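PDB 4G9Y: PcaV transcriptional regulator, which binds 3,4-dihydroxybenzoate and, as a member of the MarR family, probably acts as a DNA-binding transcription factor. Local coordinates for residues Q22-L27 against R115-F120; P39-L44 against R104-L109; L82-D87 against S94-T99. One frame throughout, in Å; residues are numbered along the deposited sequence.

Interaction 1 (Q22-L27 against R115-F120)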
loop_
_atom_site.group_PDB
_atom_site.type_symbol
_atom_site.label_atom_id
_atom_site.label_comp_id
_atom_site.label_asym_id
_atom_site.label_seq_id
_atom_site.Cartn_x
_atom_site.Cartn_y
_atom_site.Cartn_z
ATOM N N GLN A 22 -1.551 6.172 0.065
ATOM C CA GLN A 22 -1.112 6.804 1.304
ATOM C C GLN A 22 -1.950 8.024 1.672
ATOM O O GLN A 22 -2.214 8.274 2.844
ATOM C CB GLN A 22 0.358 7.208 1.195
ATOM C CG GLN A 22 1.280 6.002 1.132
ATOM C CD GLN A 22 2.753 6.373 1.013
ATOM O OE1 GLN A 22 3.117 7.557 0.988
ATOM N NE2 GLN A 22 3.612 5.356 0.944
ATOM N N ALA A 23 -2.347 8.795 0.668
ATOM C CA ALA A 23 -3.205 9.944 0.911
ATOM C C ALA A 23 -4.548 9.504 1.495
ATOM O O ALA A 23 -5.085 10.156 2.382
ATOM C CB ALA A 23 -3.409 10.729 -0.383
ATOM N N HIS A 24 -5.091 8.392 1.014
ATOM C CA HIS A 24 -6.356 7.906 1.568
ATOM C C HIS A 24 -6.169 7.426 3.016
ATOM O O HIS A 24 -7.009 7.670 3.886
ATOM C CB HIS A 24 -6.932 6.780 0.709
ATOM C CG HIS A 24 -8.322 6.402 1.097
ATOM N ND1 HIS A 24 -8.591 5.453 2.057
ATOM C CD2 HIS A 24 -9.521 6.881 0.693
ATOM C CE1 HIS A 24 -9.900 5.353 2.217
ATOM N NE2 HIS A 24 -10.486 6.206 1.397
ATOM N N TYR A 25 -5.055 6.749 3.269
ATOM C CA TYR A 25 -4.728 6.275 4.617
ATOM C C TYR A 25 -4.570 7.455 5.573
ATOM O O TYR A 25 -5.033 7.409 6.716
ATOM C CB TYR A 25 -3.442 5.433 4.578
ATOM C CG TYR A 25 -2.965 4.925 5.922
ATOM C CD1 TYR A 25 -1.976 5.595 6.631
ATOM C CD2 TYR A 25 -3.496 3.759 6.473
ATOM C CE1 TYR A 25 -1.533 5.121 7.860
ATOM C CE2 TYR A 25 -3.062 3.280 7.691
ATOM C CZ TYR A 25 -2.083 3.964 8.383
ATOM O OH TYR A 25 -1.651 3.485 9.596
ATOM N N LEU A 26 -3.932 8.518 5.099
ATOM C CA LEU A 26 -3.793 9.741 5.897
ATOM C C LEU A 26 -5.157 10.334 6.255
ATOM O O LEU A 26 -5.391 10.724 7.397
ATOM C CB LEU A 26 -2.932 10.780 5.161
ATOM C CG LEU A 26 -2.868 12.178 5.785
ATOM C CD1 LEU A 26 -2.086 12.157 7.086
ATOM C CD2 LEU A 26 -2.282 13.201 4.812
ATOM N N LEU A 27 -6.070 10.392 5.290
ATOM C CA LEU A 27 -7.388 10.966 5.562
ATOM C C LEU A 27 -8.219 10.084 6.485
ATOM O O LEU A 27 -9.008 10.583 7.283
ATOM C CB LEU A 27 -8.159 11.232 4.270
ATOM C CG LEU A 27 -7.874 12.542 3.532
ATOM C CD1 LEU A 27 -9.023 12.823 2.581
ATOM C CD2 LEU A 27 -7.685 13.708 4.502
ATOM N N ARG A 115 -18.279 10.961 4.843
ATOM C CA ARG A 115 -17.807 12.327 4.718
ATOM C C ARG A 115 -16.360 12.350 4.223
ATOM O O ARG A 115 -15.981 13.177 3.376
ATOM C CB ARG A 115 -17.945 13.053 6.062
ATOM C CG ARG A 115 -17.701 14.554 6.008
ATOM C CD ARG A 115 -18.861 15.331 6.632
ATOM N NE ARG A 115 -19.078 14.975 8.032
ATOM C CZ ARG A 115 -20.173 14.384 8.505
ATOM N NH1 ARG A 115 -21.181 14.074 7.698
ATOM N NH2 ARG A 115 -20.259 14.103 9.796
ATOM N N MET A 116 -15.553 11.436 4.749
ATOM C CA MET A 116 -14.141 11.398 4.404
ATOM C C MET A 116 -13.931 11.089 2.928
ATOM O O MET A 116 -13.124 11.737 2.259
ATOM C CB MET A 116 -13.390 10.385 5.271
ATOM C CG MET A 116 -11.904 10.319 4.956
ATOM S SD MET A 116 -11.556 9.090 3.674
ATOM C CE MET A 116 -11.973 7.551 4.517
ATOM N N ASN A 117 -14.645 10.096 2.418
ATOM C CA ASN A 117 -14.532 9.751 1.004
ATOM C C ASN A 117 -15.047 10.838 0.059
ATOM O O ASN A 117 -14.535 11.000 -1.040
ATOM C CB ASN A 117 -15.208 8.412 0.713
ATOM C CG ASN A 117 -14.369 7.253 1.169
ATOM O OD1 ASN A 117 -13.148 7.229 0.953
ATOM N ND2 ASN A 117 -14.995 6.303 1.841
ATOM N N GLN A 118 -16.051 11.584 0.491
ATOM C CA GLN A 118 -16.519 12.734 -0.278
ATOM C C GLN A 118 -15.438 13.824 -0.314
ATOM O O GLN A 118 -15.170 14.411 -1.356
ATOM C CB GLN A 118 -17.830 13.265 0.315
ATOM C CG GLN A 118 -18.038 14.757 0.126
ATOM C CD GLN A 118 -19.439 15.198 0.502
ATOM O OE1 GLN A 118 -20.246 14.399 0.981
ATOM N NE2 GLN A 118 -19.737 16.474 0.282
ATOM N N VAL A 119 -14.805 14.083 0.826
ATOM C CA VAL A 119 -13.682 15.021 0.872
ATOM C C VAL A 119 -12.465 14.555 0.039
ATOM O O VAL A 119 -11.821 15.350 -0.646
ATOM C CB VAL A 119 -13.289 15.331 2.342
ATOM C CG1 VAL A 119 -11.956 16.068 2.425
ATOM C CG2 VAL A 119 -14.394 16.127 3.023
ATOM N N PHE A 120 -12.156 13.266 0.090
ATOM C CA PHE A 120 -11.085 12.685 -0.729
ATOM C C PHE A 120 -11.237 12.961 -2.241
ATOM O O PHE A 120 -10.256 13.271 -2.939
ATOM C CB PHE A 120 -11.036 11.169 -0.471
ATOM C CG PHE A 120 -9.884 10.455 -1.130
ATOM C CD1 PHE A 120 -8.579 10.704 -0.741
ATOM C CD2 PHE A 120 -10.116 9.493 -2.102
ATOM C CE1 PHE A 120 -7.516 10.016 -1.320
ATOM C CE2 PHE A 120 -9.055 8.799 -2.703
ATOM C CZ PHE A 120 -7.752 9.056 -2.306
#
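NE2 of His24 donates a hydrogen bond to OD1 of Asn117 over 2.9 Å, fairly straight at 159° about the hydrogen. The amide and imidazole are nearly coplanar, and the donor lies in the carbonyl plane, with OD1 at the ring edge. His24 also turns an edge to Phe120 in a T-shaped stack, its CD2 standing 3.8 Å above the centre of the phenyl ring with the two planes at 90°. With CG anti to the backbone N (chi1 -171°), the imidazole projects from helix 13-31 and lies between Phe120 and Met116. The side chain of Met116, bent at its second and third torsions, comes obliquely to the imidazole, and its CE lies 3.7 Å from NE2 of His24. One turn along, Leu27 sets CB against CG of Met116 at 3.9 Å and reaches CD1 to the edge of the Phe120 ring. Gly14 of the second subunit packs on His24, and Val139 of that subunit on Phe120. His24 belongs to the observed 3,4-dihydroxybenzoate site; the bond to Asn117 and the ring stack together fix its rotation, and using NE2 as donor to helix 100-121 leaves ND1 pointing away from that helix.

Interaction 2 (P39-L44 against R104-L109)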
loop_
_atom_site.group_PDB
_atom_site.type_symbol
_atom_site.label_atom_id
_atom_site.label_comp_id
_atom_site.label_asym_id
_atom_site.label_seq_id
_atom_site.Cartn_x
_atom_site.Cartn_y
_atom_site.Cartn_z
ATOM N N PRO A 39 -9.420 -2.168 8.325
ATOM C CA PRO A 39 -9.795 -3.586 8.458
ATOM C C PRO A 39 -10.672 -3.858 9.687
ATOM O O PRO A 39 -11.585 -4.680 9.624
ATOM C CB PRO A 39 -8.438 -4.287 8.621
ATOM C CG PRO A 39 -7.455 -3.356 7.961
ATOM C CD PRO A 39 -7.953 -1.999 8.359
ATOM N N GLN A 40 -10.406 -3.173 10.790
ATOM C CA GLN A 40 -11.239 -3.339 11.965
ATOM C C GLN A 40 -12.665 -2.906 11.674
ATOM O O GLN A 40 -13.623 -3.592 12.048
ATOM C CB GLN A 40 -10.671 -2.559 13.151
ATOM C CG GLN A 40 -9.379 -3.155 13.676
ATOM C CD GLN A 40 -8.633 -2.227 14.623
ATOM O OE1 GLN A 40 -9.129 -1.164 14.986
ATOM N NE2 GLN A 40 -7.433 -2.639 15.039
ATOM N N TYR A 41 -12.811 -1.772 10.999
ATOM C CA TYR A 41 -14.145 -1.308 10.643
ATOM C C TYR A 41 -14.851 -2.295 9.708
ATOM O O TYR A 41 -16.059 -2.525 9.830
ATOM C CB TYR A 41 -14.108 0.099 10.018
ATOM C CG TYR A 41 -15.472 0.516 9.555
ATOM C CD1 TYR A 41 -16.374 1.109 10.428
ATOM C CD2 TYR A 41 -15.882 0.268 8.249
ATOM C CE1 TYR A 41 -17.655 1.469 9.997
ATOM C CE2 TYR A 41 -17.151 0.607 7.821
ATOM C CZ TYR A 41 -18.029 1.210 8.690
ATOM O OH TYR A 41 -19.284 1.543 8.223
ATOM N N ALA A 42 -14.111 -2.858 8.753
ATOM C CA ALA A 42 -14.699 -3.834 7.839
ATOM C C ALA A 42 -15.282 -5.033 8.589
ATOM O O ALA A 42 -16.333 -5.578 8.209
ATOM C CB ALA A 42 -13.664 -4.296 6.785
ATOM N N VAL A 43 -14.614 -5.433 9.664
ATOM C CA VAL A 43 -15.124 -6.524 10.502
ATOM C C VAL A 43 -16.420 -6.126 11.221
ATOM O O VAL A 43 -17.393 -6.882 11.229
ATOM C CB VAL A 43 -14.044 -7.013 11.507
ATOM C CG1 VAL A 43 -14.630 -7.999 12.508
ATOM C CG2 VAL A 43 -12.895 -7.648 10.745
ATOM N N LEU A 44 -16.440 -4.947 11.836
ATOM C CA LEU A 44 -17.679 -4.463 12.449
ATOM C C LEU A 44 -18.782 -4.414 11.396
ATOM O O LEU A 44 -19.923 -4.812 11.637
ATOM C CB LEU A 44 -17.492 -3.062 13.038
ATOM C CG LEU A 44 -16.428 -2.863 14.111
ATOM C CD1 LEU A 44 -16.234 -1.360 14.359
ATOM C CD2 LEU A 44 -16.828 -3.588 15.390
ATOM N N ARG A 104 -22.732 1.014 18.010
ATOM C CA ARG A 104 -22.660 2.466 18.092
ATOM C C ARG A 104 -21.412 3.008 17.374
ATOM O O ARG A 104 -21.481 3.972 16.598
ATOM C CB ARG A 104 -22.670 2.874 19.568
ATOM C CG ARG A 104 -22.748 4.366 19.845
ATOM C CD ARG A 104 -23.002 4.616 21.345
ATOM N NE ARG A 104 -24.289 4.059 21.785
ATOM C CZ ARG A 104 -24.439 3.014 22.602
ATOM N NH1 ARG A 104 -23.385 2.378 23.108
ATOM N NH2 ARG A 104 -25.657 2.601 22.922
ATOM N N VAL A 105 -20.275 2.380 17.627
ATOM C CA VAL A 105 -19.030 2.768 16.976
ATOM C C VAL A 105 -19.146 2.576 15.456
ATOM O O VAL A 105 -18.733 3.438 14.672
ATOM C CB VAL A 105 -17.825 1.977 17.557
ATOM C CG1 VAL A 105 -16.588 2.116 16.671
ATOM C CG2 VAL A 105 -17.521 2.454 18.979
ATOM N N HIS A 106 -19.731 1.461 15.036
ATOM C CA HIS A 106 -19.893 1.219 13.604
ATOM C C HIS A 106 -20.738 2.312 12.958
ATOM O O HIS A 106 -20.410 2.813 11.879
ATOM C CB HIS A 106 -20.500 -0.161 13.327
ATOM C CG HIS A 106 -20.961 -0.335 11.911
ATOM N ND1 HIS A 106 -22.259 -0.089 11.516
ATOM C CD2 HIS A 106 -20.293 -0.715 10.795
ATOM C CE1 HIS A 106 -22.374 -0.323 10.220
ATOM N NE2 HIS A 106 -21.195 -0.700 9.759
ATOM N N ARG A 107 -21.831 2.682 13.614
ATOM C CA ARG A 107 -22.682 3.750 13.108
ATOM C C ARG A 107 -21.969 5.104 13.022
ATOM O O ARG A 107 -22.064 5.787 12.004
ATOM C CB ARG A 107 -23.949 3.895 13.962
ATOM C CG ARG A 107 -25.034 4.741 13.300
ATOM C CD ARG A 107 -26.141 5.122 14.279
ATOM N NE ARG A 107 -26.347 4.101 15.307
ATOM C CZ ARG A 107 -26.037 4.257 16.595
ATOM N NH1 ARG A 107 -26.258 3.268 17.454
ATOM N NH2 ARG A 107 -25.505 5.402 17.026
ATOM N N ARG A 108 -21.273 5.503 14.086
ATOM C CA ARG A 108 -20.580 6.789 14.092
ATOM C C ARG A 108 -19.476 6.822 13.034
ATOM O O ARG A 108 -19.319 7.818 12.327
ATOM C CB ARG A 108 -19.994 7.116 15.476
ATOM C CG ARG A 108 -21.042 7.173 16.595
ATOM C CD ARG A 108 -20.513 7.871 17.849
ATOM N NE ARG A 108 -19.245 7.316 18.317
ATOM C CZ ARG A 108 -19.111 6.554 19.399
ATOM N NH1 ARG A 108 -20.170 6.254 20.138
ATOM N NH2 ARG A 108 -17.915 6.101 19.749
ATOM N N LEU A 109 -18.707 5.742 12.934
ATOM C CA LEU A 109 -17.615 5.697 11.960
ATOM C C LEU A 109 -18.146 5.727 10.529
ATOM O O LEU A 109 -17.560 6.375 9.676
ATOM C CB LEU A 109 -16.718 4.480 12.180
ATOM C CG LEU A 109 -15.930 4.545 13.498
ATOM C CD1 LEU A 109 -15.058 3.333 13.673
ATOM C CD2 LEU A 109 -15.098 5.814 13.608
#
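Tyr41 lays its ring beside His106 and Leu109, joining helix 38-49 of the winged helix-turn-helix domain to helix 100-121, the long helix that follows the wing. The two short segments run at 117° to each other, their axes 10.1 Å apart at closest approach. From CB the tyrosine chain sets out with CG anti to the backbone N (chi1 175°), which carries the ring across to the neighbouring helix. CD1 is the first atom to touch, resting 3.8 Å from CB of Leu109, whose side chain runs past the tyrosine in the opposite direction. Further out, CE1 comes within 3.5 Å of CD2 of His106, and the backbone O of His106 lies at the tyrosine ring edge, in its plane. CZ follows against the same imidazole carbon. At the tip, OH stands 3.3 Å from NE2 of His106. The polar end of the histidine has a firmer partner in Asn45, just beyond Leu44: ND2 of Asn45 is hydrogen-bonded to NE2 of His106.

The ring planes of Tyr41 and His106 are almost parallel, 8° apart, yet slid so far that the rings scarcely overlap, with centroids 5.1 Å apart. Contact between them is therefore made by the outer half of the phenol and the CD2-NE2 side of the imidazole. Leu109 also packs on Val32, Ser33 and Thr36 of the loop before helix 38-49, while Val43, on another side of helix 38-49, packs on Val58 and Val72 of the neighbouring helices. Leu44 closes the contact at its other end: its CB meets CB of His106, and CD1 reaches CG1 of Val105 at 4.2 Å.

Interaction 3 (L82-D87 against S94-T99)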
loop_
_atom_site.group_PDB
_atom_site.type_symbol
_atom_site.label_atom_id
_atom_site.label_comp_id
_atom_site.label_asym_id
_atom_site.label_seq_id
_atom_site.Cartn_x
_atom_site.Cartn_y
_atom_site.Cartn_z
ATOM N N LEU A 82 -16.943 -6.273 20.358
ATOM C CA LEU A 82 -17.519 -7.535 19.908
ATOM C C LEU A 82 -17.340 -8.634 20.931
ATOM O O LEU A 82 -16.442 -8.570 21.775
ATOM C CB LEU A 82 -16.981 -7.956 18.522
ATOM C CG LEU A 82 -15.557 -8.418 18.208
ATOM C CD1 LEU A 82 -15.182 -9.741 18.862
ATOM C CD2 LEU A 82 -15.403 -8.547 16.691
ATOM N N ASP A 83 -18.211 -9.634 20.854
ATOM C CA ASP A 83 -18.123 -10.820 21.697
ATOM C C ASP A 83 -17.899 -12.055 20.834
ATOM O O ASP A 83 -18.289 -12.098 19.669
ATOM C CB ASP A 83 -19.393 -11.001 22.528
ATOM C CG ASP A 83 -19.500 -9.984 23.670
ATOM O OD1 ASP A 83 -18.442 -9.522 24.168
ATOM O OD2 ASP A 83 -20.635 -9.636 24.063
ATOM N N LYS A 84 -17.278 -13.062 21.426
ATOM C CA LYS A 84 -16.887 -14.265 20.710
ATOM C C LYS A 84 -17.404 -15.437 21.518
ATOM O O LYS A 84 -17.166 -15.519 22.720
ATOM C CB LYS A 84 -15.362 -14.302 20.591
ATOM C CG LYS A 84 -14.759 -15.530 19.927
ATOM C CD LYS A 84 -13.292 -15.248 19.591
ATOM C CE LYS A 84 -12.589 -16.442 18.969
ATOM N NZ LYS A 84 -11.224 -16.077 18.483
ATOM N N VAL A 85 -18.147 -16.322 20.866
ATOM C CA VAL A 85 -18.715 -17.493 21.528
ATOM C C VAL A 85 -18.304 -18.752 20.769
ATOM O O VAL A 85 -18.382 -18.792 19.552
ATOM C CB VAL A 85 -20.260 -17.415 21.557
ATOM C CG1 VAL A 85 -20.864 -18.752 21.921
ATOM C CG2 VAL A 85 -20.725 -16.342 22.516
ATOM N N ARG A 86 -17.852 -19.774 21.482
ATOM C CA ARG A 86 -17.583 -21.058 20.854
ATOM C C ARG A 86 -18.902 -21.622 20.330
ATOM O O ARG A 86 -19.905 -21.627 21.043
ATOM C CB ARG A 86 -16.952 -22.007 21.867
ATOM C CG ARG A 86 -16.596 -23.368 21.324
ATOM C CD ARG A 86 -15.924 -24.189 22.408
ATOM N NE ARG A 86 -15.933 -25.619 22.114
ATOM C CZ ARG A 86 -16.948 -26.431 22.392
ATOM N NH1 ARG A 86 -18.045 -25.948 22.961
ATOM N NH2 ARG A 86 -16.871 -27.723 22.095
ATOM N N ASP A 87 -18.909 -22.064 19.076
ATOM C CA ASP A 87 -20.126 -22.584 18.448
ATOM C C ASP A 87 -20.619 -23.828 19.190
ATOM O O ASP A 87 -19.875 -24.801 19.339
ATOM C CB ASP A 87 -19.855 -22.899 16.970
ATOM C CG ASP A 87 -21.122 -23.226 16.175
ATOM O OD1 ASP A 87 -22.188 -23.490 16.772
ATOM O OD2 ASP A 87 -21.041 -23.231 14.926
ATOM N N SER A 94 -15.862 -20.310 16.063
ATOM C CA SER A 94 -16.251 -19.305 17.047
ATOM C C SER A 94 -17.192 -18.299 16.409
ATOM O O SER A 94 -16.891 -17.766 15.350
ATOM C CB SER A 94 -15.017 -18.572 17.575
ATOM O OG SER A 94 -14.027 -19.476 18.039
ATOM N N LEU A 95 -18.318 -18.028 17.061
ATOM C CA LEU A 95 -19.296 -17.086 16.526
ATOM C C LEU A 95 -19.030 -15.691 17.074
ATOM O O LEU A 95 -18.775 -15.537 18.263
ATOM C CB LEU A 95 -20.702 -17.529 16.909
ATOM C CG LEU A 95 -20.987 -19.007 16.640
ATOM C CD1 LEU A 95 -22.427 -19.346 16.990
ATOM C CD2 LEU A 95 -20.682 -19.346 15.187
ATOM N N LEU A 96 -19.093 -14.684 16.206
ATOM C CA LEU A 96 -18.789 -13.311 16.588
ATOM C C LEU A 96 -20.049 -12.477 16.518
ATOM O O LEU A 96 -20.846 -12.620 15.592
ATOM C CB LEU A 96 -17.757 -12.705 15.627
ATOM C CG LEU A 96 -16.465 -13.495 15.445
ATOM C CD1 LEU A 96 -15.559 -12.799 14.439
ATOM C CD2 LEU A 96 -15.764 -13.668 16.798
ATOM N N ARG A 97 -20.221 -11.584 17.481
ATOM C CA ARG A 97 -21.375 -10.708 17.490
ATOM C C ARG A 97 -20.961 -9.350 18.051
ATOM O O ARG A 97 -20.182 -9.293 18.996
ATOM C CB ARG A 97 -22.444 -11.346 18.367
ATOM C CG ARG A 97 -23.774 -10.662 18.349
ATOM C CD ARG A 97 -24.783 -11.508 19.108
ATOM N NE ARG A 97 -24.897 -12.842 18.520
ATOM C CZ ARG A 97 -25.786 -13.172 17.588
ATOM N NH1 ARG A 97 -26.652 -12.270 17.136
ATOM N NH2 ARG A 97 -25.813 -14.408 17.109
ATOM N N LEU A 98 -21.458 -8.256 17.472
ATOM C CA LEU A 98 -21.140 -6.927 18.006
ATOM C C LEU A 98 -21.815 -6.712 19.354
ATOM O O LEU A 98 -22.874 -7.268 19.608
ATOM C CB LEU A 98 -21.591 -5.831 17.051
ATOM C CG LEU A 98 -20.878 -5.874 15.700
ATOM C CD1 LEU A 98 -21.179 -4.630 14.935
ATOM C CD2 LEU A 98 -19.385 -6.010 15.930
ATOM N N THR A 99 -21.192 -5.909 20.209
ATOM C CA THR A 99 -21.819 -5.479 21.447
ATOM C C THR A 99 -22.638 -4.242 21.118
ATOM O O THR A 99 -22.540 -3.720 20.008
ATOM C CB THR A 99 -20.758 -5.100 22.484
ATOM O OG1 THR A 99 -19.964 -4.017 21.974
ATOM C CG2 THR A 99 -19.852 -6.291 22.784
#
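Asp83 and Arg97 pair through two backbone hydrogen bonds, the shorter from Asp83 N to Arg97 O at 2.7 Å and 174° about the hydrogen. Val85 and Leu95 form the next hydrogen-bonded pair, with Leu95 N only 2.6 Å from Val85 O. The antiparallel strands they join form the beta hairpin that is the wing of the winged helix-turn-helix. Between these pairs, alpha carbons add C-H...O contacts, such as Lys84 CA to Leu95 O at 3.3 Å.

Side chains then sort by face. Lys84, extended with CG anti to its backbone N (chi1 177°), runs beside Leu96 in the same direction, its CG 3.8 Å from Leu96 CD2, and passes over Ser94, whose OG lies 3.5 Å from Lys84 CE. Its NZ goes on to a hydrogen bond with Gln55 OE1. The other face carries Asp83, Val85, Leu95 and Arg97. There Leu95 leans toward the start of the turn, CD2 3.9 Å from OD2 of the poorly ordered Asp87, which is itself held by a salt bridge to Arg93. Replacing Leu95 by an alanine is likely to remove the apolar contact with the Asp87 side chain and open a gap beside it. At the far end, Thr99 CG2 meets the Asp83 carboxylate, while OG1 bonds to Gly80 O and caps the following helix at Gly102 N.

Along its other edge, strand 94-98 is hydrogen-bonded through Ser94 and Leu96 to the backbone of Gln55 and Leu53. Leu82 and Leu96 rest on Val73 of helix 66-78, and Leu98 settles against Leu44 and Leu47 of helix 38-49.

Interactions 1 and 2 share helix 100-121, which ties the dimer-facing end of the chain to its winged helix-turn-helix; their centres are about 16 Å apart and their nearest atoms about 7 Å. Interaction 3 is nested within the chain loop that interaction 2 closes, and interaction 2 within that of interaction 1. The wing touches interaction 2 directly, Leu98 CD1 lying 3.5 Å from Leu44 O, but its centre is about 31 Å from that of interaction 1. The 3,4-dihydroxybenzoate site, with no ligand bound to this chain in the model, takes in His24 of interaction 1 and lies near Tyr41 of interaction 2: the side chains of both are about 6 Å from that of Ser38.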